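Local coordinates for Two-component system response regulator/GGDEF domain protein (Aeromonas salmonicida, PDB 3LUF) that probably makes the second messenger cyclic di-GMP from two GTP through its GGDEF domain, this chain being its tandem receiver domains, at residues 76-84 / 97-105; 33-41 / 58-69. All coordinates share one frame; numbering follows the deposited sequence.

Both contacts lie in the first of the two receiver domains of this chain, and they come in series: contact 2 (33-41 / 58-69) closes before contact 1 (76-84 / 97-105) opens. In the parallel five-stranded sheet, with strand order 2-1-3-4-5, contact 2 involves the loop that leaves the outermost strand 31-35, while contact 1 pairs 77-81 with the other outermost strand, 99-102. Their centres are about 14 Å apart. Helix 65-72 ties them together, since Val67 packs on Val77, Ile79 and Val97 while Ala66 and Val69 of the same helix serve contact 2. Each also approaches the magnesium site of Asp12, Asp55 and Thr57, contact 1 through Lys103 and contact 2 through the loop beginning at Leu58.

Contact 1: residues 76-84 / 97-105; sequences PVVILTADI and VLDYVMKDS
Ile79 N donates a hydrogen bond to Asp99 O, and Ile79 O accepts one from Val101 N at 2.8 Å. The same parallel pattern continues through Thr81 N to Val101 O and Lys103 N to Thr81 O. These are the last two strands of the receiver sheet, linked as a beta-alpha-beta unit by helix 86-94.

Lys103 is the side chain to follow. Its first torsion (chi1 56°) sets CG between backbone N and carbonyl carbon, and from there the chain runs out extended. CB stays 4.2 Å from Thr81 O, whereas CG comes to 3.4 Å from that same oxygen. CD lies on Leu80 CB at 3.9 Å, and CE passes Leu80 O. NZ then leaves both strands and forms salt bridges with Asp55 and Glu11, putting the amine beside the magnesium site and the predicted phosphorylation site; this is the place of the lysine that in receiver domains usually contacts the phosphoryl group.

On the sheet face bearing Val78 and Val101, CG1 of the first meets CG2 of the second at 3.6 Å, under cover of helix 106-122. The other face carries Ile79, Thr81, Tyr100 and selenomethionine Met102. There Thr81 CG2 touches Tyr100 CD1 obliquely, the two at positions consistent with those of the threonine and aromatic residue that take part in switching in other receiver domains. The ring also engages Lys219 of the second subunit in a cation-pi contact. The bend at chi2 brings Met102 SE to 3.9 Å from Ile84 CB, and the further bend at chi3 tucks CE against Ala82 O and Asp83 CA. Beyond it, Ile84 CD1 sits over one face of the Tyr100 ring, 3.7 Å above the plane and displaced toward the rim.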
ATOM      1  N   PRO B  76      11.216  19.801 -14.212  1.00 15.46           N
ATOM      2  CA  PRO B  76      11.619  18.709 -13.320  1.00 14.38           C
ATOM      3  C   PRO B  76      12.132  17.575 -14.206  1.00 13.25           C
ATOM      4  O   PRO B  76      11.608  17.363 -15.313  1.00 13.15           O
ATOM      5  CB  PRO B  76      10.299  18.293 -12.641  1.00 14.99           C
ATOM      6  CG  PRO B  76       9.379  19.480 -12.797  1.00 14.03           C
ATOM      7  CD  PRO B  76       9.768  20.103 -14.128  1.00 15.51           C
ATOM      8  N   VAL B  77      13.087  16.822 -13.684  1.00 12.93           N
ATOM      9  CA  VAL B  77      13.769  15.810 -14.484  1.00 12.06           C
ATOM     10  C   VAL B  77      13.716  14.454 -13.806  1.00 12.23           C
ATOM     11  O   VAL B  77      14.024  14.319 -12.615  1.00 13.40           O
ATOM     12  CB  VAL B  77      15.234  16.198 -14.735  1.00 13.31           C
ATOM     13  CG1 VAL B  77      16.046  15.038 -15.419  1.00 12.15           C
ATOM     14  CG2 VAL B  77      15.316  17.463 -15.615  1.00 10.32           C
ATOM     15  N   VAL B  78      13.305  13.454 -14.576  1.00 11.37           N
ATOM     16  CA  VAL B  78      13.464  12.060 -14.192  1.00 11.49           C
ATOM     17  C   VAL B  78      14.519  11.447 -15.101  1.00 11.40           C
ATOM     18  O   VAL B  78      14.410  11.540 -16.320  1.00 11.43           O
ATOM     19  CB  VAL B  78      12.121  11.324 -14.348  1.00 11.39           C
ATOM     20  CG1 VAL B  78      12.296   9.770 -14.316  1.00 12.25           C
ATOM     21  CG2 VAL B  78      11.106  11.837 -13.284  1.00 11.09           C
ATOM     22  N   ILE B  79      15.544  10.830 -14.528  1.00 11.32           N
ATOM     23  CA  ILE B  79      16.615  10.256 -15.350  1.00 11.06           C
ATOM     24  C   ILE B  79      16.238   8.894 -15.917  1.00 12.12           C
ATOM     25  O   ILE B  79      15.640   8.086 -15.218  1.00 12.21           O
ATOM     26  CB  ILE B  79      17.934  10.200 -14.517  1.00 12.22           C
ATOM     27  CG1 ILE B  79      18.524  11.634 -14.419  1.00 12.51           C
ATOM     28  CG2 ILE B  79      18.941   9.138 -15.056  1.00 15.05           C
ATOM     29  CD1 ILE B  79      19.715  11.729 -13.465  1.00 15.55           C
ATOM     30  N   LEU B  80      16.603   8.643 -17.182  1.00 11.75           N
ATOM     31  CA  LEU B  80      16.517   7.309 -17.775  1.00 11.60           C
ATOM     32  C   LEU B  80      17.905   6.715 -17.742  1.00 13.01           C
ATOM     33  O   LEU B  80      18.836   7.310 -18.279  1.00 12.70           O
ATOM     34  CB  LEU B  80      16.061   7.368 -19.239  1.00 12.16           C
ATOM     35  CG  LEU B  80      14.715   8.028 -19.573  1.00 12.08           C
ATOM     36  CD1 LEU B  80      14.606   8.273 -21.091  1.00 11.65           C
ATOM     37  CD2 LEU B  80      13.587   7.126 -19.146  1.00 14.33           C
ATOM     38  N   THR B  81      18.026   5.547 -17.106  1.00 13.47           N
ATOM     39  CA  THR B  81      19.349   4.942 -16.850  1.00 14.88           C
ATOM     40  C   THR B  81      19.354   3.434 -17.114  1.00 15.53           C
ATOM     41  O   THR B  81      18.431   2.733 -16.764  1.00 13.93           O
ATOM     42  CB  THR B  81      19.875   5.282 -15.446  1.00 14.81           C
ATOM     43  OG1 THR B  81      21.208   4.768 -15.290  1.00 17.49           O
ATOM     44  CG2 THR B  81      18.970   4.755 -14.335  1.00 15.40           C
ATOM     45  N   ALA B  82      20.408   2.958 -17.763  1.00 18.63           N
ATOM     46  CA  ALA B  82      20.509   1.520 -18.049  1.00 22.16           C
ATOM     47  C   ALA B  82      21.033   0.739 -16.843  1.00 24.74           C
ATOM     48  O   ALA B  82      20.858  -0.505 -16.750  1.00 25.58           O
ATOM     49  CB  ALA B  82      21.367   1.275 -19.318  1.00 22.24           C
ATOM     50  N   ASP B  83      21.642   1.469 -15.911  1.00 26.45           N
ATOM     51  CA  ASP B  83      22.175   0.882 -14.685  1.00 29.40           C
ATOM     52  C   ASP B  83      22.126   1.855 -13.507  1.00 30.13           C
ATOM     53  O   ASP B  83      21.895   3.052 -13.686  1.00 30.56           O
ATOM     54  CB  ASP B  83      23.607   0.390 -14.913  1.00 30.41           C
ATOM     55  CG  ASP B  83      24.533   1.489 -15.360  1.00 33.37           C
ATOM     56  OD1 ASP B  83      24.555   2.556 -14.704  1.00 37.42           O
ATOM     57  OD2 ASP B  83      25.242   1.283 -16.368  1.00 38.16           O
ATOM     58  N   ILE B  84      22.373   1.329 -12.307  1.00 30.73           N
ATOM     59  CA  ILE B  84      22.271   2.096 -11.073  1.00 31.05           C
ATOM     60  C   ILE B  84      23.358   1.659 -10.068  1.00 31.96           C
ATOM     61  O   ILE B  84      23.808   0.513 -10.086  1.00 32.34           O
ATOM     62  CB  ILE B  84      20.835   1.970 -10.453  1.00 31.34           C
ATOM     63  CG1 ILE B  84      20.573   3.021  -9.353  1.00 31.08           C
ATOM     64  CG2 ILE B  84      20.560   0.537  -9.952  1.00 30.62           C
ATOM     65  CD1 ILE B  84      20.735   4.483  -9.786  1.00 33.12           C
ATOM     66  N   VAL B  97      17.262  15.912  -9.125  1.00 19.84           N
ATOM     67  CA  VAL B  97      16.490  15.008  -9.965  1.00 17.25           C
ATOM     68  C   VAL B  97      15.299  14.486  -9.125  1.00 16.98           C
ATOM     69  O   VAL B  97      15.441  14.204  -7.931  1.00 16.93           O
ATOM     70  CB  VAL B  97      17.397  13.868 -10.404  1.00 18.20           C
ATOM     71  CG1 VAL B  97      16.644  12.775 -11.074  1.00 17.98           C
ATOM     72  CG2 VAL B  97      18.510  14.395 -11.332  1.00 17.88           C
ATOM     73  N   LEU B  98      14.148  14.348  -9.762  1.00 14.48           N
ATOM     74  CA  LEU B  98      12.931  13.864  -9.122  1.00 14.99           C
ATOM     75  C   LEU B  98      13.002  12.379  -8.773  1.00 14.97           C
ATOM     76  O   LEU B  98      12.656  11.976  -7.643  1.00 14.54           O
ATOM     77  CB  LEU B  98      11.783  14.084 -10.101  1.00 15.85           C
ATOM     78  CG  LEU B  98      10.331  14.122  -9.701  1.00 20.51           C
ATOM     79  CD1 LEU B  98       9.557  14.896 -10.767  1.00 21.34           C
ATOM     80  CD2 LEU B  98       9.772  12.708  -9.549  1.00 24.66           C
ATOM     81  N   ASP B  99      13.403  11.568  -9.757  1.00 14.17           N
ATOM     82  CA  ASP B  99      13.418  10.114  -9.635  1.00 14.07           C
ATOM     83  C   ASP B  99      14.227   9.589 -10.823  1.00 14.49           C
ATOM     84  O   ASP B  99      14.707  10.377 -11.642  1.00 13.59           O
ATOM     85  CB  ASP B  99      11.960   9.606  -9.641  1.00 14.04           C
ATOM     86  CG  ASP B  99      11.805   8.176  -9.115  1.00 15.31           C
ATOM     87  OD1 ASP B  99      12.810   7.546  -8.695  1.00 16.43           O
ATOM     88  OD2 ASP B  99      10.641   7.690  -9.111  1.00 20.20           O
ATOM     89  N   TYR B 100      14.415   8.276 -10.900  1.00 13.92           N
ATOM     90  CA  TYR B 100      14.986   7.680 -12.101  1.00 14.70           C
ATOM     91  C   TYR B 100      14.166   6.476 -12.530  1.00 13.85           C
ATOM     92  O   TYR B 100      13.422   5.897 -11.732  1.00 13.44           O
ATOM     93  CB  TYR B 100      16.463   7.281 -11.910  1.00 15.16           C
ATOM     94  CG  TYR B 100      16.674   6.243 -10.842  1.00 18.16           C
ATOM     95  CD1 TYR B 100      16.824   4.892 -11.168  1.00 18.65           C
ATOM     96  CD2 TYR B 100      16.711   6.616  -9.488  1.00 22.31           C
ATOM     97  CE1 TYR B 100      17.022   3.948 -10.166  1.00 23.24           C
ATOM     98  CE2 TYR B 100      16.899   5.679  -8.493  1.00 24.10           C
ATOM     99  CZ  TYR B 100      17.046   4.360  -8.829  1.00 24.90           C
ATOM    100  OH  TYR B 100      17.228   3.451  -7.813  1.00 28.51           O
ATOM    101  N   VAL B 101      14.324   6.117 -13.799  1.00 13.11           N
ATOM    102  CA  VAL B 101      13.627   4.994 -14.410  1.00 13.11           C
ATOM    103  C   VAL B 101      14.689   4.088 -14.985  1.00 13.16           C
ATOM    104  O   VAL B 101      15.596   4.550 -15.688  1.00 11.62           O
ATOM    105  CB  VAL B 101      12.678   5.463 -15.541  1.00 11.99           C
ATOM    106  CG1 VAL B 101      12.055   4.283 -16.291  1.00 13.93           C
ATOM    107  CG2 VAL B 101      11.566   6.318 -14.958  1.00 14.97           C
HETATM  108  N   MSE B 102      14.618   2.802 -14.657  1.00 13.27           N
HETATM  109  CA  MSE B 102      15.514   1.850 -15.309  1.00 14.44           C
HETATM  110  C   MSE B 102      15.056   1.581 -16.733  1.00 14.13           C
HETATM  111  O   MSE B 102      13.847   1.376 -16.962  1.00 14.88           O
HETATM  112  CB  MSE B 102      15.549   0.532 -14.521  1.00 15.03           C
HETATM  113  CG  MSE B 102      16.048   0.667 -13.102  1.00 18.38           C
HETATM  114 SE   MSE B 102      17.891   1.344 -12.929  1.00 26.59          SE
HETATM  115  CE  MSE B 102      18.876   0.217 -14.128  1.00 24.78           C
ATOM    116  N   LYS B 103      15.995   1.579 -17.690  1.00 13.70           N
ATOM    117  CA  LYS B 103      15.633   1.327 -19.091  1.00 14.63           C
ATOM    118  C   LYS B 103      16.312   0.100 -19.677  1.00 15.79           C
ATOM    119  O   LYS B 103      16.533   0.031 -20.885  1.00 16.75           O
ATOM    120  CB  LYS B 103      15.811   2.566 -19.992  1.00 14.61           C
ATOM    121  CG  LYS B 103      17.201   3.151 -19.952  1.00 13.88           C
ATOM    122  CD  LYS B 103      17.405   4.155 -21.074  1.00 14.26           C
ATOM    123  CE  LYS B 103      18.821   4.759 -20.985  1.00 14.64           C
ATOM    124  NZ  LYS B 103      19.126   5.400 -22.311  1.00 11.73           N
ATOM    125  N   ASP B 104      16.596  -0.878 -18.814  1.00 16.17           N
ATOM    126  CA  ASP B 104      17.280  -2.097 -19.253  1.00 17.88           C
ATOM    127  C   ASP B 104      16.328  -3.140 -19.831  1.00 17.04           C
ATOM    128  O   ASP B 104      16.783  -4.087 -20.436  1.00 17.55           O
ATOM    129  CB  ASP B 104      18.151  -2.693 -18.136  1.00 18.13           C
ATOM    130  CG  ASP B 104      17.343  -3.108 -16.919  1.00 22.82           C
ATOM    131  OD1 ASP B 104      16.367  -2.431 -16.561  1.00 20.11           O
ATOM    132  OD2 ASP B 104      17.711  -4.129 -16.302  1.00 29.70           O
ATOM    133  N   SER B 105      15.024  -2.927 -19.695  1.00 16.23           N
ATOM    134  CA  SER B 105      14.019  -3.810 -20.270  1.00 16.99           C
ATOM    135  C   SER B 105      12.751  -3.058 -20.549  1.00 16.78           C
ATOM    136  O   SER B 105      12.531  -1.942 -20.048  1.00 17.36           O
ATOM    137  CB  SER B 105      13.680  -4.988 -19.333  1.00 16.66           C
ATOM    138  OG  SER B 105      13.051  -4.479 -18.164  1.00 18.10           O
TER

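Contact 2: residues 33-41 / 58-69; sequences DAFDTLEGA and LPDAPSGEAVKV
Leu38 and Asp60 bury the most surface here, and they meet through backbone and side chain alike. The Asp60 carboxylate spans two successive amides: OD1 takes Leu38 N at 2.9 Å on its syn lone pair, while OD2 takes Glu39 N at 2.8 Å, also on the syn side but 19° out of the carboxylate plane. With both oxygens engaged, rotation of the group is restrained. Leu38 then sends its side chain toward the helix. Its CG is anti to the backbone N (chi1 173°), which carries the two methyls onto the start of helix 65-72. CD1 packs on Ala66 CB at 3.8 Å, and CD2 lies near Val69 CG2 and Ala61 CB.

In receiver-fold terms, the chain leaving edge strand 31-35 is joined to the loop that follows the strand carrying Asp55; that loop makes a type I turn from Leu58 to Ala61.

Thr37 lies across the Asp60 side chain at about a right angle, CB 3.5 Å from OD2. Its OG1 turns back to accept Gly40 N, an ST motif, while CG2 rests on Pro59 CG at 4.0 Å. Pro59 CD also touches Asp36 O at 3.4 Å.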
ATOM      1  N   ASP B  33       6.386  15.566 -26.360  1.00 13.27           N
ATOM      2  CA  ASP B  33       7.426  16.020 -27.285  1.00 13.50           C
ATOM      3  C   ASP B  33       8.667  15.169 -27.034  1.00 11.93           C
ATOM      4  O   ASP B  33       9.209  15.172 -25.917  1.00 11.66           O
ATOM      5  CB  ASP B  33       7.764  17.489 -27.031  1.00 13.50           C
ATOM      6  CG  ASP B  33       6.654  18.437 -27.478  1.00 17.19           C
ATOM      7  OD1 ASP B  33       5.930  18.120 -28.444  1.00 22.80           O
ATOM      8  OD2 ASP B  33       6.525  19.516 -26.867  1.00 20.65           O
ATOM      9  N   ALA B  34       9.149  14.492 -28.080  1.00 11.79           N
ATOM     10  CA  ALA B  34      10.288  13.589 -27.920  1.00 12.00           C
ATOM     11  C   ALA B  34      11.390  13.871 -28.940  1.00 12.04           C
ATOM     12  O   ALA B  34      11.114  13.971 -30.142  1.00 14.11           O
ATOM     13  CB  ALA B  34       9.837  12.117 -28.056  1.00 11.37           C
ATOM     14  N   PHE B  35      12.623  13.947 -28.449  1.00 12.28           N
ATOM     15  CA  PHE B  35      13.767  14.279 -29.296  1.00 11.61           C
ATOM     16  C   PHE B  35      14.908  13.336 -29.055  1.00 11.18           C
ATOM     17  O   PHE B  35      15.018  12.740 -27.975  1.00 10.35           O
ATOM     18  CB  PHE B  35      14.226  15.723 -29.033  1.00 11.78           C
ATOM     19  CG  PHE B  35      13.138  16.706 -29.180  1.00 11.65           C
ATOM     20  CD1 PHE B  35      12.727  17.101 -30.460  1.00 14.22           C
ATOM     21  CD2 PHE B  35      12.464  17.204 -28.041  1.00 12.12           C
ATOM     22  CE1 PHE B  35      11.665  17.986 -30.609  1.00 18.11           C
ATOM     23  CE2 PHE B  35      11.413  18.094 -28.176  1.00 16.92           C
ATOM     24  CZ  PHE B  35      11.003  18.485 -29.462  1.00 16.59           C
ATOM     25  N   ASP B  36      15.743  13.169 -30.079  1.00 10.73           N
ATOM     26  CA  ASP B  36      16.927  12.329 -29.932  1.00 10.71           C
ATOM     27  C   ASP B  36      18.206  13.062 -29.524  1.00 11.68           C
ATOM     28  O   ASP B  36      19.233  12.425 -29.386  1.00 10.93           O
ATOM     29  CB  ASP B  36      17.177  11.477 -31.208  1.00 12.07           C
ATOM     30  CG  ASP B  36      17.451  12.313 -32.460  1.00 15.02           C
ATOM     31  OD1 ASP B  36      17.492  13.563 -32.406  1.00 15.47           O
ATOM     32  OD2 ASP B  36      17.646  11.684 -33.526  1.00 16.76           O
ATOM     33  N   THR B  37      18.139  14.392 -29.332  1.00 10.84           N
ATOM     34  CA  THR B  37      19.287  15.158 -28.872  1.00 11.33           C
ATOM     35  C   THR B  37      18.765  16.272 -27.974  1.00 11.27           C
ATOM     36  O   THR B  37      17.584  16.657 -28.051  1.00 12.37           O
ATOM     37  CB  THR B  37      20.023  15.889 -30.036  1.00 11.33           C
ATOM     38  OG1 THR B  37      19.096  16.766 -30.683  1.00 13.15           O
ATOM     39  CG2 THR B  37      20.579  14.892 -31.043  1.00 11.93           C
ATOM     40  N   LEU B  38      19.644  16.756 -27.121  1.00 11.37           N
ATOM     41  CA  LEU B  38      19.339  17.885 -26.262  1.00 12.48           C
ATOM     42  C   LEU B  38      19.006  19.111 -27.127  1.00 12.99           C
ATOM     43  O   LEU B  38      18.075  19.850 -26.799  1.00 12.77           O
ATOM     44  CB  LEU B  38      20.488  18.119 -25.295  1.00 11.39           C
ATOM     45  CG  LEU B  38      20.424  19.374 -24.403  1.00 14.23           C
ATOM     46  CD1 LEU B  38      19.182  19.266 -23.499  1.00 16.56           C
ATOM     47  CD2 LEU B  38      21.693  19.498 -23.595  1.00 13.52           C
ATOM     48  N   GLU B  39      19.752  19.314 -28.222  1.00 12.34           N
ATOM     49  CA  GLU B  39      19.434  20.415 -29.161  1.00 14.10           C
ATOM     50  C   GLU B  39      17.977  20.436 -29.659  1.00 14.12           C
ATOM     51  O   GLU B  39      17.358  21.513 -29.810  1.00 13.70           O
ATOM     52  CB  GLU B  39      20.400  20.380 -30.356  1.00 14.31           C
ATOM     53  CG  GLU B  39      20.068  21.383 -31.446  1.00 16.58           C
ATOM     54  CD  GLU B  39      20.322  22.841 -31.033  1.00 19.45           C
ATOM     55  OE1 GLU B  39      21.024  23.108 -30.018  1.00 19.02           O
ATOM     56  OE2 GLU B  39      19.809  23.723 -31.758  1.00 19.53           O
ATOM     57  N   GLY B  40      17.407  19.258 -29.939  1.00 13.08           N
ATOM     58  CA  GLY B  40      16.018  19.206 -30.339  1.00 14.83           C
ATOM     59  C   GLY B  40      15.066  19.859 -29.352  1.00 15.55           C
ATOM     60  O   GLY B  40      13.989  20.310 -29.734  1.00 16.80           O
ATOM     61  N   ALA B  41      15.453  19.868 -28.085  1.00 16.27           N
ATOM     62  CA  ALA B  41      14.647  20.391 -26.974  1.00 16.75           C
ATOM     63  C   ALA B  41      15.062  21.812 -26.558  1.00 18.44           C
ATOM     64  O   ALA B  41      14.704  22.282 -25.454  1.00 19.17           O
ATOM     65  CB  ALA B  41      14.758  19.455 -25.778  1.00 16.03           C
ATOM     66  N   LEU B  58      23.478  11.132 -24.317  1.00 11.08           N
ATOM     67  CA  LEU B  58      22.921  11.795 -25.503  1.00 11.21           C
ATOM     68  C   LEU B  58      24.050  12.182 -26.447  1.00 12.23           C
ATOM     69  O   LEU B  58      25.178  12.379 -25.998  1.00 11.85           O
ATOM     70  CB  LEU B  58      22.109  13.034 -25.099  1.00 11.20           C
ATOM     71  CG  LEU B  58      20.765  12.650 -24.450  1.00 10.22           C
ATOM     72  CD1 LEU B  58      20.174  13.917 -23.762  1.00 12.18           C
ATOM     73  CD2 LEU B  58      19.801  11.982 -25.450  1.00  7.94           C
ATOM     74  N   PRO B  59      23.760  12.302 -27.755  1.00 12.28           N
ATOM     75  CA  PRO B  59      24.867  12.593 -28.686  1.00 13.35           C
ATOM     76  C   PRO B  59      25.551  13.913 -28.372  1.00 14.23           C
ATOM     77  O   PRO B  59      26.759  14.050 -28.537  1.00 15.59           O
ATOM     78  CB  PRO B  59      24.171  12.723 -30.020  1.00 13.10           C
ATOM     79  CG  PRO B  59      22.977  11.871 -29.943  1.00 13.71           C
ATOM     80  CD  PRO B  59      22.516  11.937 -28.462  1.00 13.92           C
ATOM     81  N   ASP B  60      24.765  14.888 -27.944  1.00 13.78           N
ATOM     82  CA  ASP B  60      25.285  16.210 -27.569  1.00 14.17           C
ATOM     83  C   ASP B  60      25.323  16.420 -26.031  1.00 13.90           C
ATOM     84  O   ASP B  60      25.542  17.550 -25.512  1.00 14.31           O
ATOM     85  CB  ASP B  60      24.512  17.310 -28.308  1.00 13.22           C
ATOM     86  CG  ASP B  60      23.004  17.231 -28.093  1.00 15.60           C
ATOM     87  OD1 ASP B  60      22.536  16.269 -27.433  1.00 12.72           O
ATOM     88  OD2 ASP B  60      22.286  18.113 -28.643  1.00 13.73           O
ATOM     89  N   ALA B  61      25.218  15.317 -25.304  1.00 12.77           N
ATOM     90  CA  ALA B  61      25.370  15.328 -23.846  1.00 12.80           C
ATOM     91  C   ALA B  61      25.605  13.901 -23.381  1.00 13.93           C
ATOM     92  O   ALA B  61      24.728  13.283 -22.806  1.00 13.60           O
ATOM     93  CB  ALA B  61      24.145  15.985 -23.149  1.00 13.48           C
ATOM     94  N   PRO B  62      26.809  13.363 -23.665  1.00 13.99           N
ATOM     95  CA  PRO B  62      27.056  11.937 -23.508  1.00 14.44           C
ATOM     96  C   PRO B  62      27.353  11.504 -22.083  1.00 15.43           C
ATOM     97  O   PRO B  62      27.449  10.306 -21.831  1.00 15.21           O
ATOM     98  CB  PRO B  62      28.300  11.724 -24.361  1.00 14.79           C
ATOM     99  CG  PRO B  62      28.998  13.039 -24.312  1.00 13.95           C
ATOM    100  CD  PRO B  62      27.944  14.054 -24.315  1.00 15.48           C
ATOM    101  N   SER B  63      27.517  12.468 -21.174  1.00 16.85           N
ATOM    102  CA  SER B  63      27.799  12.163 -19.753  1.00 18.38           C
ATOM    103  C   SER B  63      26.805  12.866 -18.806  1.00 18.08           C
ATOM    104  O   SER B  63      27.209  13.406 -17.766  1.00 18.37           O
ATOM    105  CB  SER B  63      29.247  12.554 -19.410  1.00 19.40           C
ATOM    106  OG  SER B  63      30.180  11.799 -20.210  1.00 25.09           O
ATOM    107  N   GLY B  64      25.525  12.913 -19.181  1.00 16.08           N
ATOM    108  CA  GLY B  64      24.510  13.392 -18.255  1.00 15.10           C
ATOM    109  C   GLY B  64      24.296  14.904 -18.209  1.00 15.13           C
ATOM    110  O   GLY B  64      23.525  15.367 -17.390  1.00 15.08           O
ATOM    111  N   GLU B  65      24.987  15.667 -19.064  1.00 14.43           N
ATOM    112  CA  GLU B  65      24.859  17.138 -19.099  1.00 15.32           C
ATOM    113  C   GLU B  65      23.446  17.693 -19.303  1.00 15.72           C
ATOM    114  O   GLU B  65      23.161  18.804 -18.870  1.00 15.30           O
ATOM    115  CB  GLU B  65      25.827  17.757 -20.119  1.00 15.12           C
ATOM    116  CG  GLU B  65      27.285  17.399 -19.785  1.00 16.91           C
ATOM    117  CD  GLU B  65      27.784  16.141 -20.490  1.00 22.35           C
ATOM    118  OE1 GLU B  65      26.961  15.330 -20.967  1.00 17.18           O
ATOM    119  OE2 GLU B  65      29.022  15.952 -20.541  1.00 20.82           O
ATOM    120  N   ALA B  66      22.569  16.940 -19.979  1.00 15.16           N
ATOM    121  CA  ALA B  66      21.204  17.404 -20.221  1.00 14.83           C
ATOM    122  C   ALA B  66      20.384  17.577 -18.944  1.00 14.74           C
ATOM    123  O   ALA B  66      19.449  18.381 -18.925  1.00 13.32           O
ATOM    124  CB  ALA B  66      20.478  16.511 -21.233  1.00 13.84           C
ATOM    125  N   VAL B  67      20.784  16.885 -17.876  1.00 14.51           N
ATOM    126  CA  VAL B  67      20.027  16.952 -16.611  1.00 14.79           C
ATOM    127  C   VAL B  67      20.074  18.368 -16.049  1.00 15.79           C
ATOM    128  O   VAL B  67      19.041  18.982 -15.791  1.00 15.86           O
ATOM    129  CB  VAL B  67      20.535  15.927 -15.577  1.00 14.66           C
ATOM    130  CG1 VAL B  67      19.848  16.125 -14.183  1.00 15.01           C
ATOM    131  CG2 VAL B  67      20.289  14.492 -16.090  1.00 14.50           C
ATOM    132  N   LYS B  68      21.282  18.882 -15.894  1.00 16.69           N
ATOM    133  CA  LYS B  68      21.469  20.213 -15.337  1.00 17.78           C
ATOM    134  C   LYS B  68      20.885  21.294 -16.240  1.00 17.05           C
ATOM    135  O   LYS B  68      20.273  22.244 -15.761  1.00 17.97           O
ATOM    136  CB  LYS B  68      22.945  20.441 -15.065  1.00 18.88           C
ATOM    137  CG  LYS B  68      23.290  21.794 -14.444  1.00 22.62           C
ATOM    138  CD  LYS B  68      24.795  21.818 -14.178  1.00 28.38           C
ATOM    139  CE  LYS B  68      25.260  23.175 -13.686  1.00 33.96           C
ATOM    140  NZ  LYS B  68      26.742  23.190 -13.648  1.00 34.73           N
ATOM    141  N   VAL B  69      21.083  21.160 -17.548  1.00 16.41           N
ATOM    142  CA  VAL B  69      20.535  22.107 -18.515  1.00 15.96           C
ATOM    143  C   VAL B  69      19.026  22.223 -18.374  1.00 16.00           C
ATOM    144  O   VAL B  69      18.481  23.324 -18.328  1.00 15.59           O
ATOM    145  CB  VAL B  69      20.905  21.729 -19.964  1.00 16.09           C
ATOM    146  CG1 VAL B  69      20.116  22.560 -20.965  1.00 14.84           C
ATOM    147  CG2 VAL B  69      22.426  21.922 -20.183  1.00 16.81           C
TER